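Local coordinates for protein basic helix-loop-helix, putative, expressed (Oryza sativa subsp. japonica, PDB 5LW0) that binds ADP-ribose through its macrodomain and, as part of a probable aprataxin-like protein, probably takes part in ADP-ribosylation-linked repair of DNA interstrand crosslinks, at residues Ser44-Phe50 with Pro194-Arg200; Ala129-Leu133 with Ala160-Arg164. One frame throughout, in Å; residues are numbered along the deposited sequence. Where two conformers were deposited one is given.

Both contacts touch the same bound ADP-ribose, AR6, on the side of its diphosphate and distal ribose. Contact 1 joins the loops that follow strands 37-40 and 187-192, and supplies four backbone N-H groups to the diphosphate together with Arg200 for the distal ribose. Contact 2 joins the loop after strand 124-128 to the one leading into strand 167-172, and reaches that ribose through Asn130. The centres of contact 1 and contact 2 lie about 15 Å apart; the nearest atoms of contact 1 and contact 2 are about 4 Å apart, without touching. In the sheet, strand 124-128 lies between 37-40 and 187-192, which places the loop 129-133 beside both loops of contact 1. Along the chain, both segments of contact 2 fall between those of contact 1.

Contact 1. Residues Ser44-Phe50 with Pro194-Arg200; sequences STADFQF and PNMNPMR. With AR6 ([(2R,3S,4R,5R)-5-(6-aminopurin-9-yl)-3,4-dihydroxy-oxolan-2-yl]methyl [hydroxy-[[(2R,3S,4R,5S)-3,4,5-trihydroxyoxolan-2-yl]methoxy]phosphoryl] hydrogen phosphate), chain C.
The Phe48 ring is sandwiched: Asn195 CB sits over one face, 3.8 Å from the ring centroid in a CH-pi contact 9° off the normal, and AR6 C5D lies over the opposite face. Asp47 and Arg200 meet across the contact in a long salt bridge, OD2 to NH2 3.5 Å, with their planes well turned from one another. The guanidinium also gives a weak bond to the distal ribose, Arg200 NH1 to AR6 O3D. With CG beside the backbone N (chi1 -81°), Phe48 swings its ring between Asn195 and the ligand; an alanine here would probably open a gap between them and leave the distal ribose less firmly placed. The backbone of the same loop grips the diphosphate: Ala46 N and Phe48 N both donate to AR6 O1B, each at 3.0 Å, Asp47 N to O1A, and Ser44 N to O2B.

Behind these contacts, the rest of segment 194-200 bonds to the loop. Asn197 ND2 donates to Asp47 O (2.8 Å, 168°), the oxygen lying in the Asn197 amide plane, while the Gln49 amide stacks nearly parallel on that of Asn197. Met196 N donates to Phe48 O, and Ser44 OG to Pro194 O at 2.7 Å. Asn195 OD1 accepts from Asn197 N, an Asx turn. Backbone N-H groups closing around a diphosphate are characteristic of the macrodomain ADP-ribose pocket.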
# COMPACT_ATOMS: atom_id res chain seq x y z
N SER A 44 -8.47 -1.30 0.20
CA SER A 44 -9.94 -1.60 0.00
C SER A 44 -10.74 -1.71 1.31
O SER A 44 -11.93 -1.86 1.24
CB SER A 44 -10.17 -2.87 -0.85
OG SER A 44 -9.79 -2.68 -2.19
N THR A 45 -10.10 -1.65 2.48
CA THR A 45 -10.86 -1.94 3.71
C THR A 45 -11.47 -0.76 4.45
O THR A 45 -12.00 -0.96 5.50
CB THR A 45 -10.05 -2.76 4.71
OG1 THR A 45 -8.85 -2.10 5.03
CG2 THR A 45 -9.72 -4.09 4.15
N ALA A 46 -11.37 0.45 3.93
CA ALA A 46 -12.10 1.57 4.61
C ALA A 46 -13.15 2.13 3.66
O ALA A 46 -14.22 1.58 3.59
CB ALA A 46 -11.16 2.63 5.11
N ASP A 47 -12.78 3.09 2.81
CA ASP A 47 -13.73 3.66 1.82
C ASP A 47 -14.36 2.60 0.92
O ASP A 47 -15.55 2.71 0.53
CB ASP A 47 -13.04 4.77 0.95
CG ASP A 47 -12.66 6.05 1.77
OD1 ASP A 47 -13.24 6.26 2.87
OD2 ASP A 47 -11.77 6.87 1.30
N PHE A 48 -13.60 1.56 0.55
CA PHE A 48 -14.09 0.53 -0.36
C PHE A 48 -14.80 -0.68 0.35
O PHE A 48 -15.27 -1.62 -0.31
CB PHE A 48 -12.95 -0.00 -1.28
CG PHE A 48 -12.63 0.89 -2.52
CD1 PHE A 48 -13.35 2.04 -2.81
CD2 PHE A 48 -11.63 0.52 -3.39
CE1 PHE A 48 -13.02 2.85 -3.91
CE2 PHE A 48 -11.35 1.29 -4.53
CZ PHE A 48 -12.02 2.47 -4.75
N GLN A 49 -14.84 -0.64 1.68
CA GLN A 49 -15.69 -1.52 2.51
C GLN A 49 -15.48 -3.00 2.28
O GLN A 49 -16.37 -3.84 2.55
CB GLN A 49 -17.17 -1.16 2.30
CG GLN A 49 -17.43 0.24 2.75
CD GLN A 49 -18.90 0.66 2.63
OE1 GLN A 49 -19.70 0.03 1.94
NE2 GLN A 49 -19.19 1.81 3.20
N PHE A 50 -14.24 -3.39 1.96
CA PHE A 50 -13.93 -4.78 1.86
C PHE A 50 -13.85 -5.44 3.21
O PHE A 50 -13.21 -4.94 4.10
CB PHE A 50 -12.64 -4.95 1.07
CG PHE A 50 -12.40 -6.32 0.53
CD1 PHE A 50 -11.93 -7.34 1.31
CD2 PHE A 50 -12.57 -6.58 -0.84
CE1 PHE A 50 -11.64 -8.59 0.76
CE2 PHE A 50 -12.31 -7.81 -1.37
CZ PHE A 50 -11.82 -8.84 -0.58
N PRO A 194 -10.28 -3.72 -5.20
CA PRO A 194 -11.73 -3.91 -5.49
C PRO A 194 -12.57 -3.07 -4.64
O PRO A 194 -12.24 -2.77 -3.43
CB PRO A 194 -11.94 -5.39 -5.16
CG PRO A 194 -10.92 -5.71 -4.16
CD PRO A 194 -9.71 -4.89 -4.54
N ASN A 195 -13.71 -2.65 -5.18
CA ASN A 195 -14.61 -1.83 -4.42
C ASN A 195 -15.91 -2.62 -4.09
O ASN A 195 -16.51 -3.21 -4.97
CB ASN A 195 -14.95 -0.56 -5.18
CG ASN A 195 -16.08 0.17 -4.55
OD1 ASN A 195 -16.10 0.41 -3.36
ND2 ASN A 195 -17.09 0.52 -5.37
N MET A 196 -16.20 -2.69 -2.80
CA MET A 196 -17.48 -3.24 -2.28
C MET A 196 -18.50 -2.20 -1.86
O MET A 196 -19.57 -2.57 -1.38
CB MET A 196 -17.21 -4.08 -1.06
CG MET A 196 -16.56 -5.35 -1.33
SD MET A 196 -17.36 -6.44 -2.60
CE MET A 196 -15.72 -6.45 -3.35
N ASN A 197 -18.15 -0.93 -1.93
CA ASN A 197 -19.00 0.19 -1.50
C ASN A 197 -19.92 0.64 -2.69
O ASN A 197 -19.44 1.00 -3.79
CB ASN A 197 -18.11 1.36 -1.08
CG ASN A 197 -18.89 2.49 -0.47
OD1 ASN A 197 -20.10 2.57 -0.63
ND2 ASN A 197 -18.20 3.37 0.20
N PRO A 198 -21.25 0.53 -2.51
CA PRO A 198 -22.14 0.74 -3.68
C PRO A 198 -22.18 2.20 -4.16
O PRO A 198 -22.67 2.47 -5.25
CB PRO A 198 -23.53 0.28 -3.15
CG PRO A 198 -23.41 0.29 -1.67
CD PRO A 198 -21.96 -0.00 -1.34
N MET A 199 -21.60 3.09 -3.38
CA MET A 199 -21.49 4.49 -3.75
C MET A 199 -20.13 4.84 -4.40
O MET A 199 -19.75 6.01 -4.44
CB MET A 199 -21.71 5.36 -2.52
CG MET A 199 -23.15 5.34 -2.03
SD MET A 199 -23.32 5.62 -0.24
CE MET A 199 -22.33 7.10 0.08
N ARG A 200 -19.45 3.83 -4.95
CA ARG A 200 -18.20 4.03 -5.62
C ARG A 200 -18.16 3.23 -6.91
O ARG A 200 -18.89 2.24 -7.06
CB ARG A 200 -17.02 3.57 -4.74
CG ARG A 200 -16.90 4.23 -3.39
CD ARG A 200 -16.54 5.68 -3.53
NE ARG A 200 -16.17 6.23 -2.25
CZ ARG A 200 -14.92 6.51 -1.89
NH1 ARG A 200 -13.90 6.32 -2.73
NH2 ARG A 200 -14.68 7.00 -0.69
N1 AR6 C . -1.63 6.43 7.23
C2 AR6 C . -1.80 5.10 7.31
N3 AR6 C . -2.94 4.48 7.07
C4 AR6 C . -4.05 5.20 6.71
C5 AR6 C . -3.97 6.62 6.57
C6 AR6 C . -2.67 7.24 6.84
N6 AR6 C . -2.46 8.53 6.73
N7 AR6 C . -5.26 7.08 6.18
C8 AR6 C . -6.03 5.97 6.06
N9 AR6 C . -5.31 4.83 6.36
PA AR6 C . -8.72 4.00 2.29
PB AR6 C . -9.70 2.09 0.23
C1' AR6 C . -5.71 3.44 6.26
O1A AR6 C . -10.20 4.34 2.59
O1B AR6 C . -10.67 1.42 1.18
C1D AR6 C . -9.55 6.92 -1.27
O1D AR6 C . -9.81 8.23 -0.81
C2' AR6 C . -7.15 3.09 6.61
O2' AR6 C . -7.39 3.08 8.05
O2A AR6 C . -7.73 5.09 2.13
O2B AR6 C . -8.89 1.26 -0.72
C2D AR6 C . -9.45 6.94 -2.83
O2D AR6 C . -9.82 8.27 -3.38
C3' AR6 C . -7.29 1.76 5.91
O3' AR6 C . -6.80 0.66 6.72
O3A AR6 C . -8.63 3.04 0.99
C3D AR6 C . -10.37 5.85 -3.29
O3D AR6 C . -11.53 6.53 -3.86
C4' AR6 C . -6.41 1.91 4.66
O4' AR6 C . -5.63 3.07 4.85
C4D AR6 C . -10.75 5.06 -2.02
O4D AR6 C . -10.56 5.94 -0.88
C5' AR6 C . -7.19 2.05 3.37
O5' AR6 C . -8.27 2.99 3.51
C5D AR6 C . -9.90 3.83 -1.73
O5D AR6 C . -10.55 3.15 -0.64

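Contact 2. Residues Ala129-Leu133 with Ala160-Arg164; sequences ANWRL and ADTLR. With AR6 ([(2R,3S,4R,5R)-5-(6-aminopurin-9-yl)-3,4-dihydroxy-oxolan-2-yl]methyl [hydroxy-[[(2R,3S,4R,5S)-3,4,5-trihydroxyoxolan-2-yl]methoxy]phosphoryl] hydrogen phosphate), chain C.
Trp131 O takes two contacts from segment 160-164: a hydrogen bond from Leu163 N, 3.0 Å with an N-H...O angle of 163°, and a CA-H...O contact from Thr162 CA. A water bridges the backbones beside it, donating to Arg132 O at 2.7 Å and to Asp161 O at 2.8 Å, and so joins two carbonyl oxygens 4.0 Å apart. Asn130 to Leu133 form a type I beta turn, which presents Trp131 O to segment 160-164. In the macrodomain fold this turn follows strand 124-128, and segment 160-164 carries the chain from helix 150-159 to the edge strand 167-172. Asn130 reaches the other way, its ND2 donating almost straight (175°) to AR6 O2D on the distal ribose, while a second bond from ND2 to Lys134 O helps fix the amide.

Two leucines form the buried apolar part. Leu133 CD2 meets Leu163 CD1 at 3.7 Å, the side chains crossing at about a right angle, and Leu133 CD1 reaches Ala160 CB. Trp131 has CG between its backbone N and carbonyl carbon (chi1 75°), which lays its indole alongside Thr162; CG2 of that threonine meets the ring edge, 3.9 Å from Trp131 CZ3, and Arg132 CG lies over one indole face.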
# COMPACT_ATOMS: atom_id res chain seq x y z
N ALA A 129 -5.46 4.12 -4.14
CA ALA A 129 -5.82 5.15 -5.10
C ALA A 129 -7.24 5.02 -5.52
O ALA A 129 -7.92 4.03 -5.25
CB ALA A 129 -4.88 5.03 -6.32
N ASN A 130 -7.72 6.03 -6.29
CA ASN A 130 -8.94 5.86 -7.10
C ASN A 130 -8.60 5.68 -8.60
O ASN A 130 -7.46 5.90 -9.01
CB ASN A 130 -9.89 7.06 -6.87
CG ASN A 130 -9.25 8.37 -7.23
OD1 ASN A 130 -8.93 8.61 -8.39
ND2 ASN A 130 -8.98 9.20 -6.21
N TRP A 131 -9.57 5.27 -9.38
CA TRP A 131 -9.26 4.80 -10.73
C TRP A 131 -8.75 5.90 -11.64
O TRP A 131 -8.08 5.64 -12.62
CB TRP A 131 -10.44 4.05 -11.35
CG TRP A 131 -11.62 4.90 -11.83
CD1 TRP A 131 -12.76 5.17 -11.16
CD2 TRP A 131 -11.80 5.44 -13.17
NE1 TRP A 131 -13.63 5.87 -11.98
CE2 TRP A 131 -13.07 6.02 -13.21
CE3 TRP A 131 -11.02 5.42 -14.33
CZ2 TRP A 131 -13.54 6.68 -14.35
CZ3 TRP A 131 -11.49 6.08 -15.45
CH2 TRP A 131 -12.73 6.72 -15.44
N ARG A 132 -9.10 7.13 -11.32
CA ARG A 132 -8.69 8.29 -12.14
C ARG A 132 -7.35 8.87 -11.68
O ARG A 132 -6.85 9.84 -12.26
CB ARG A 132 -9.78 9.40 -12.07
CG ARG A 132 -11.16 8.98 -12.56
CD ARG A 132 -12.11 10.22 -12.55
NE ARG A 132 -13.49 9.92 -13.04
CZ ARG A 132 -14.52 9.47 -12.28
NH1 ARG A 132 -14.36 9.23 -10.97
NH2 ARG A 132 -15.73 9.24 -12.84
N LEU A 133 -6.79 8.29 -10.63
CA LEU A 133 -5.51 8.75 -10.02
C LEU A 133 -5.54 10.23 -9.62
O LEU A 133 -4.61 10.97 -9.93
CB LEU A 133 -4.31 8.47 -10.95
CG LEU A 133 -4.11 6.99 -11.29
CD1 LEU A 133 -2.97 6.79 -12.28
CD2 LEU A 133 -3.78 6.20 -10.04
N ALA A 160 0.86 7.20 -15.86
CA ALA A 160 -0.38 6.55 -16.23
C ALA A 160 -1.54 7.53 -16.11
O ALA A 160 -1.47 8.49 -15.32
CB ALA A 160 -0.63 5.33 -15.34
N ASP A 161 -2.60 7.23 -16.85
CA ASP A 161 -3.81 8.05 -16.81
C ASP A 161 -4.94 7.40 -16.04
O ASP A 161 -5.89 8.06 -15.66
CB ASP A 161 -4.32 8.35 -18.23
CG ASP A 161 -4.78 7.11 -18.95
OD1 ASP A 161 -3.95 6.22 -19.14
OD2 ASP A 161 -5.97 7.03 -19.38
N THR A 162 -4.89 6.08 -15.86
CA THR A 162 -5.93 5.42 -15.11
C THR A 162 -5.36 4.16 -14.52
O THR A 162 -4.28 3.70 -14.95
CB THR A 162 -7.16 4.97 -15.96
OG1 THR A 162 -6.73 3.99 -16.93
CG2 THR A 162 -7.80 6.10 -16.70
N LEU A 163 -6.09 3.59 -13.55
CA LEU A 163 -5.89 2.19 -13.10
C LEU A 163 -7.16 1.42 -13.24
O LEU A 163 -8.29 1.99 -13.05
CB LEU A 163 -5.48 2.15 -11.60
CG LEU A 163 -4.06 2.56 -11.31
CD1 LEU A 163 -3.77 2.49 -9.80
CD2 LEU A 163 -3.06 1.71 -12.09
N ARG A 164 -7.05 0.15 -13.50
CA ARG A 164 -8.16 -0.75 -13.38
C ARG A 164 -7.99 -1.56 -12.11
O ARG A 164 -6.85 -1.70 -11.60
CB ARG A 164 -8.30 -1.63 -14.62
CG ARG A 164 -8.58 -0.79 -15.90
CD ARG A 164 -8.70 -1.64 -17.15
NE ARG A 164 -8.85 -0.84 -18.36
CZ ARG A 164 -8.60 -1.27 -19.61
NH1 ARG A 164 -8.12 -2.50 -19.82
NH2 ARG A 164 -8.79 -0.46 -20.63
N1 AR6 C . -1.63 6.43 7.23
C2 AR6 C . -1.80 5.10 7.31
N3 AR6 C . -2.94 4.48 7.07
C4 AR6 C . -4.05 5.20 6.71
C5 AR6 C . -3.97 6.62 6.57
C6 AR6 C . -2.67 7.24 6.84
N6 AR6 C . -2.46 8.53 6.73
N7 AR6 C . -5.26 7.08 6.18
C8 AR6 C . -6.03 5.97 6.06
N9 AR6 C . -5.31 4.83 6.36
PA AR6 C . -8.72 4.00 2.29
PB AR6 C . -9.70 2.09 0.23
C1' AR6 C . -5.71 3.44 6.26
O1A AR6 C . -10.20 4.34 2.59
O1B AR6 C . -10.67 1.42 1.18
C1D AR6 C . -9.55 6.92 -1.27
O1D AR6 C . -9.81 8.23 -0.81
C2' AR6 C . -7.15 3.09 6.61
O2' AR6 C . -7.39 3.08 8.05
O2A AR6 C . -7.73 5.09 2.13
O2B AR6 C . -8.89 1.26 -0.72
C2D AR6 C . -9.45 6.94 -2.83
O2D AR6 C . -9.82 8.27 -3.38
C3' AR6 C . -7.29 1.76 5.91
O3' AR6 C . -6.80 0.66 6.72
O3A AR6 C . -8.63 3.04 0.99
C3D AR6 C . -10.37 5.85 -3.29
O3D AR6 C . -11.53 6.53 -3.86
C4' AR6 C . -6.41 1.91 4.66
O4' AR6 C . -5.63 3.07 4.85
C4D AR6 C . -10.75 5.06 -2.02
O4D AR6 C . -10.56 5.94 -0.88
C5' AR6 C . -7.19 2.05 3.37
O5' AR6 C . -8.27 2.99 3.51
C5D AR6 C . -9.90 3.83 -1.73
O5D AR6 C . -10.55 3.15 -0.64
O HOH W 1 -5.74 10.63 -14.62